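PHD-type domain-containing protein (Chaetomium thermophilum, PDB 6VHF) binds zinc through a non-canonical zinc finger that stabilises the integration of Cfp1 into the H3K4 methyltransferase complex COMPASS. Local coordinates at residues T16-K19 with L20-I24. Residues are numbered along the deposited sequence; the frame is centred on the assembly and turned at random.
Sequences TRSK and LSEQI
Thr16 through Gln23 form two turns of uninterrupted alpha-helix within helix 4-46, in which each carbonyl of 16-19 accepts the amide four residues on. Leu20 N lies 2.8 Å from Thr16 O, with an N-H...O angle of 160°, and the amide approaches almost in line with the carbonyl bond. The next three rungs are Ser21 N to Arg17 O at 2.9 Å, Glu22 N to Ser18 O at 3.1 Å and Gln23 N to Lys19 O at 2.9 Å; in each of these the donor is tilted somewhat from the carbonyl plane.

On the inner face, Thr16 and Leu20 run side by side, one turn apart. The methyl CG2 of Thr16 meets CD1 of Leu20 at 4.0 Å, a van der Waals contact made possible because this methyl stands anti to the backbone N. That leaves OG1 beside the N, hydrogen-bonded to the carbonyl of Ala12 one turn earlier. Leu20 CG, beside its own backbone N (chi1 -66°), comes within 3.2 Å of Thr16 O. Both side chains rest on Leu163 of helix 141-177, while Leu20 reaches Leu76 of helix 64-77 as well. Cutting Leu20 back to an alanine is likely to leave Thr16 CG2 without its aliphatic neighbour and open a gap toward Leu163 and Leu76.

On the exposed side, Glu22 runs extended beside Ser18, its OE1 3.7 Å from Ser18 OG, a loose polar approach. Toward helix 141-177, Arg17 NE forms a salt bridge with Glu167; toward helix 64-77, the buried Gln23 bonds through NE2 to Ser73 OG. Leu20, with the methyl of Thr16, thus packs one face of helix 4-46 against helices 64-77 and 141-177, as in an elongated helical bundle, away from the zinc site.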
# COMPACT_ATOMS: atom_id res chain seq x y z
N THR A 16 2.10 12.42 -11.93
CA THR A 16 1.99 12.07 -10.52
C THR A 16 0.75 11.23 -10.25
O THR A 16 0.81 10.23 -9.52
CB THR A 16 1.97 13.35 -9.69
OG1 THR A 16 3.19 14.05 -9.90
CG2 THR A 16 1.85 13.04 -8.22
N ARG A 17 -0.40 11.64 -10.80
CA ARG A 17 -1.58 10.79 -10.72
C ARG A 17 -1.27 9.38 -11.20
O ARG A 17 -1.69 8.39 -10.57
CB ARG A 17 -2.72 11.42 -11.53
CG ARG A 17 -3.37 12.58 -10.82
CD ARG A 17 -4.67 12.94 -11.50
NE ARG A 17 -4.46 13.60 -12.78
CZ ARG A 17 -4.85 13.12 -13.96
NH1 ARG A 17 -5.47 11.96 -14.02
NH2 ARG A 17 -4.65 13.83 -15.07
N SER A 18 -0.51 9.28 -12.29
CA SER A 18 -0.13 7.98 -12.82
C SER A 18 0.63 7.17 -11.78
O SER A 18 0.30 6.00 -11.53
CB SER A 18 0.72 8.21 -14.07
OG SER A 18 0.54 7.16 -14.99
N LYS A 19 1.64 7.78 -11.14
CA LYS A 19 2.41 7.07 -10.12
C LYS A 19 1.53 6.69 -8.94
O LYS A 19 1.67 5.59 -8.37
CB LYS A 19 3.59 7.93 -9.62
CG LYS A 19 4.52 8.53 -10.70
CD LYS A 19 5.93 8.90 -10.14
CE LYS A 19 6.63 10.04 -10.93
NZ LYS A 19 7.65 10.80 -10.13
N LEU A 20 0.61 7.58 -8.55
CA LEU A 20 -0.25 7.30 -7.41
C LEU A 20 -1.17 6.12 -7.71
O LEU A 20 -1.42 5.30 -6.83
CB LEU A 20 -1.07 8.53 -7.04
CG LEU A 20 -0.27 9.73 -6.50
CD1 LEU A 20 -1.14 11.00 -6.50
CD2 LEU A 20 0.24 9.43 -5.10
N SER A 21 -1.67 6.02 -8.96
CA SER A 21 -2.53 4.90 -9.32
C SER A 21 -1.76 3.58 -9.30
O SER A 21 -2.29 2.56 -8.84
CB SER A 21 -3.16 5.13 -10.68
OG SER A 21 -4.01 6.25 -10.59
N GLU A 22 -0.51 3.60 -9.79
CA GLU A 22 0.34 2.42 -9.70
C GLU A 22 0.64 2.05 -8.25
O GLU A 22 0.69 0.87 -7.89
CB GLU A 22 1.63 2.66 -10.49
CG GLU A 22 1.41 2.68 -12.00
CD GLU A 22 2.41 3.56 -12.76
OE1 GLU A 22 2.08 3.98 -13.89
OE2 GLU A 22 3.52 3.84 -12.23
N GLN A 23 0.83 3.05 -7.38
CA GLN A 23 1.02 2.73 -5.97
C GLN A 23 -0.24 2.08 -5.37
O GLN A 23 -0.14 1.19 -4.52
CB GLN A 23 1.41 3.98 -5.19
CG GLN A 23 1.86 3.71 -3.73
CD GLN A 23 3.04 2.73 -3.63
OE1 GLN A 23 3.70 2.43 -4.61
NE2 GLN A 23 3.28 2.23 -2.42
N ILE A 24 -1.42 2.53 -5.79
CA ILE A 24 -2.64 1.93 -5.27
C ILE A 24 -2.75 0.48 -5.72
O ILE A 24 -3.13 -0.40 -4.94
CB ILE A 24 -3.87 2.75 -5.68
CG1 ILE A 24 -3.98 4.01 -4.80
CG2 ILE A 24 -5.13 1.91 -5.60
CD1 ILE A 24 -5.04 5.04 -5.24